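Local coordinates for protein 4-alpha-glucanotransferase (Aquifex aeolicus, PDB 1TZ7) that belongs to the amylomaltases, or disproportionating enzymes, a family of 4-alpha-glucanotransferases built on a barrel of parallel strands wrapped by helices, at residues F205-R213 / L294-F302. Residues are numbered along the deposited sequence; the frame is centred on the assembly and turned at random.
Unlike the reference sequence in segment 294-302: Leu-294 (reference His).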
# COMPACT_ATOMS: atom_id res chain seq x y z
N PHE A 205 -15.80 -3.32 6.36
CA PHE A 205 -14.48 -3.54 5.78
C PHE A 205 -13.55 -4.21 6.79
O PHE A 205 -12.89 -5.19 6.48
CB PHE A 205 -13.85 -2.23 5.31
CG PHE A 205 -12.44 -2.38 4.81
CD1 PHE A 205 -12.18 -2.55 3.46
CD2 PHE A 205 -11.37 -2.39 5.70
CE1 PHE A 205 -10.88 -2.70 3.00
CE2 PHE A 205 -10.07 -2.54 5.25
CZ PHE A 205 -9.82 -2.70 3.89
N PHE A 206 -13.50 -3.65 8.00
CA PHE A 206 -12.53 -4.06 8.99
C PHE A 206 -12.86 -5.43 9.58
O PHE A 206 -11.98 -6.18 9.97
CB PHE A 206 -12.43 -3.01 10.11
CG PHE A 206 -11.43 -1.91 9.83
CD1 PHE A 206 -11.78 -0.82 9.02
CD2 PHE A 206 -10.15 -1.96 10.36
CE1 PHE A 206 -10.86 0.19 8.76
CE2 PHE A 206 -9.24 -0.95 10.10
CZ PHE A 206 -9.59 0.12 9.30
N LYS A 207 -14.15 -5.75 9.63
CA LYS A 207 -14.59 -7.07 10.07
C LYS A 207 -14.24 -8.15 9.04
O LYS A 207 -13.87 -9.26 9.39
CB LYS A 207 -16.10 -7.08 10.35
CG LYS A 207 -16.47 -7.18 11.84
CD LYS A 207 -15.82 -6.05 12.67
CE LYS A 207 -15.18 -6.59 13.96
NZ LYS A 207 -15.99 -6.26 15.16
N GLN A 208 -14.34 -7.81 7.76
CA GLN A 208 -13.95 -8.72 6.70
C GLN A 208 -12.43 -8.93 6.67
O GLN A 208 -11.95 -10.03 6.42
CB GLN A 208 -14.45 -8.22 5.34
CG GLN A 208 -15.96 -8.42 5.13
CD GLN A 208 -16.39 -8.19 3.69
OE1 GLN A 208 -15.56 -7.88 2.83
NE2 GLN A 208 -17.68 -8.33 3.43
N TRP A 209 -11.67 -7.87 6.95
CA TRP A 209 -10.23 -7.99 7.00
C TRP A 209 -9.77 -8.77 8.23
O TRP A 209 -8.81 -9.53 8.17
CB TRP A 209 -9.55 -6.63 6.98
CG TRP A 209 -8.08 -6.76 6.97
CD1 TRP A 209 -7.24 -6.72 8.05
CD2 TRP A 209 -7.25 -7.02 5.83
NE1 TRP A 209 -5.94 -6.92 7.65
CE2 TRP A 209 -5.92 -7.10 6.29
CE3 TRP A 209 -7.50 -7.18 4.46
CZ2 TRP A 209 -4.85 -7.34 5.43
CZ3 TRP A 209 -6.43 -7.41 3.61
CH2 TRP A 209 -5.12 -7.49 4.10
N GLU A 210 -10.46 -8.56 9.35
CA GLU A 210 -10.16 -9.28 10.59
C GLU A 210 -10.30 -10.78 10.37
O GLU A 210 -9.46 -11.56 10.82
CB GLU A 210 -11.10 -8.81 11.71
CG GLU A 210 -10.92 -9.55 13.03
CD GLU A 210 -11.87 -9.04 14.11
OE1 GLU A 210 -13.09 -9.29 14.01
OE2 GLU A 210 -11.39 -8.39 15.06
N LYS A 211 -11.36 -11.18 9.67
CA LYS A 211 -11.62 -12.59 9.38
C LYS A 211 -10.55 -13.16 8.44
O LYS A 211 -10.09 -14.28 8.63
CB LYS A 211 -13.01 -12.74 8.74
CG LYS A 211 -13.65 -14.10 8.96
CD LYS A 211 -15.01 -14.20 8.26
CE LYS A 211 -16.13 -13.59 9.10
NZ LYS A 211 -16.40 -12.17 8.74
N LEU A 212 -10.17 -12.39 7.43
CA LEU A 212 -9.18 -12.83 6.47
C LEU A 212 -7.80 -12.92 7.13
O LEU A 212 -7.03 -13.84 6.86
CB LEU A 212 -9.12 -11.86 5.29
CG LEU A 212 -8.17 -12.25 4.16
CD1 LEU A 212 -8.66 -13.49 3.44
CD2 LEU A 212 -8.01 -11.10 3.18
N ARG A 213 -7.51 -11.97 8.01
CA ARG A 213 -6.23 -11.93 8.70
C ARG A 213 -6.06 -13.13 9.64
O ARG A 213 -4.98 -13.70 9.74
CB ARG A 213 -6.10 -10.64 9.49
CG ARG A 213 -4.94 -10.65 10.42
CD ARG A 213 -4.65 -9.35 11.10
NE ARG A 213 -3.55 -9.52 12.02
CZ ARG A 213 -2.28 -9.62 11.66
NH1 ARG A 213 -1.35 -9.80 12.58
NH2 ARG A 213 -1.93 -9.52 10.38
N LEU A 294 0.39 1.80 15.34
CA LEU A 294 -0.53 0.99 16.15
C LEU A 294 -1.75 0.56 15.32
O LEU A 294 -2.13 -0.60 15.32
CB LEU A 294 -0.99 1.78 17.40
CG LEU A 294 -1.19 1.00 18.71
CD1 LEU A 294 0.11 0.48 19.24
CD2 LEU A 294 -1.87 1.87 19.75
N HIS A 295 -2.34 1.52 14.61
CA HIS A 295 -3.52 1.25 13.77
C HIS A 295 -3.22 0.20 12.71
O HIS A 295 -3.95 -0.77 12.56
CB HIS A 295 -3.99 2.53 13.10
CG HIS A 295 -5.08 2.33 12.09
ND1 HIS A 295 -6.41 2.24 12.44
CD2 HIS A 295 -5.04 2.20 10.74
CE1 HIS A 295 -7.14 2.07 11.36
NE2 HIS A 295 -6.34 2.04 10.31
N ASN A 296 -2.13 0.39 11.99
CA ASN A 296 -1.78 -0.49 10.89
C ASN A 296 -1.38 -1.90 11.37
O ASN A 296 -1.52 -2.87 10.63
CB ASN A 296 -0.67 0.14 10.05
CG ASN A 296 -1.20 1.16 9.03
OD1 ASN A 296 -1.66 0.79 7.95
ND2 ASN A 296 -1.11 2.44 9.37
N LEU A 297 -0.90 -2.01 12.61
CA LEU A 297 -0.56 -3.32 13.19
C LEU A 297 -1.82 -4.13 13.57
O LEU A 297 -1.73 -5.32 13.85
CB LEU A 297 0.34 -3.15 14.42
CG LEU A 297 1.83 -2.86 14.15
CD1 LEU A 297 2.58 -2.64 15.47
CD2 LEU A 297 2.48 -3.99 13.35
N LYS A 298 -2.99 -3.47 13.60
CA LYS A 298 -4.28 -4.19 13.67
C LYS A 298 -4.51 -5.00 12.40
O LYS A 298 -5.18 -6.05 12.43
CB LYS A 298 -5.44 -3.21 13.86
CG LYS A 298 -5.45 -2.47 15.18
CD LYS A 298 -6.64 -1.48 15.24
CE LYS A 298 -6.78 -0.84 16.62
NZ LYS A 298 -7.53 -1.70 17.57
N LEU A 299 -3.96 -4.52 11.29
CA LEU A 299 -4.19 -5.11 9.98
C LEU A 299 -3.03 -6.01 9.56
O LEU A 299 -3.25 -7.09 9.02
CB LEU A 299 -4.39 -4.01 8.94
CG LEU A 299 -5.38 -2.92 9.32
CD1 LEU A 299 -5.42 -1.83 8.25
CD2 LEU A 299 -6.78 -3.50 9.53
N PHE A 300 -1.80 -5.55 9.81
CA PHE A 300 -0.61 -6.14 9.19
C PHE A 300 0.40 -6.59 10.23
O PHE A 300 0.39 -6.13 11.37
CB PHE A 300 0.05 -5.14 8.25
CG PHE A 300 -0.91 -4.43 7.35
CD1 PHE A 300 -1.06 -3.06 7.41
CD2 PHE A 300 -1.66 -5.14 6.42
CE1 PHE A 300 -1.95 -2.40 6.57
CE2 PHE A 300 -2.55 -4.49 5.58
CZ PHE A 300 -2.69 -3.12 5.66
N ASP A 301 1.28 -7.49 9.82
CA ASP A 301 2.40 -7.92 10.66
C ASP A 301 3.63 -7.05 10.40
O ASP A 301 4.35 -6.69 11.33
CB ASP A 301 2.72 -9.37 10.38
CG ASP A 301 1.56 -10.27 10.66
OD1 ASP A 301 0.81 -10.59 9.71
OD2 ASP A 301 1.29 -10.69 11.80
N PHE A 302 3.86 -6.72 9.14
CA PHE A 302 4.95 -5.84 8.77
C PHE A 302 4.45 -4.59 8.06
O PHE A 302 3.45 -4.63 7.32
CB PHE A 302 5.96 -6.58 7.89
CG PHE A 302 6.67 -7.72 8.60
CD1 PHE A 302 7.80 -7.47 9.37
CD2 PHE A 302 6.20 -9.02 8.50
CE1 PHE A 302 8.46 -8.51 10.02
CE2 PHE A 302 6.86 -10.06 9.16
CZ PHE A 302 7.99 -9.80 9.92
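Trp-209 and Arg-213, one helical turn apart, converge on the connection between helix 287-297 and strand 302-305, an example of a helix held to a helix-to-strand connection through both a backbone carbonyl and a carboxylate. The indole NE1 donates to Leu-299 O at 3.0 Å; the acceptor lies in the ring plane and the bond is nearly straight (165°). CG lies anti to the backbone N (chi1 -177°), which carries the indole toward the 298-301 connection and sets CD1 3.6 Å from Leu-299 CD2. That same methyl touches Phe-206 CE2, so one leucine methyl meets both aromatic side chains. At the far end of the indole, CZ2 meets Phe-300 CE2 at 3.7 Å, the planes steeply inclined. The Phe-206 and His-295 rings meet rim to rim; the imidazole is hydrogen-bonded through ND1 to Tyr-150 OH and through NE2 to Phe-84 O, which limits its rotation.

Arg-213 extends fully to NE and then grips Asp-301 end-on, NH1 to OD2 (2.9 Å) and NH2 to OD1 (3.0 Å). Both oxygens are approached from above the carboxylate plane, the two flat groups being turned 41° apart. Asp-301 OD1 also accepts from the backbone N of Ile-223, coupling this salt bridge to the sheet.

The contact joins helix 192-218 to the connection just before strand 302-305, which runs parallel to strand 222-227 in the barrel, while helix 44-56 packs against Leu-212 of the same helix 192-218.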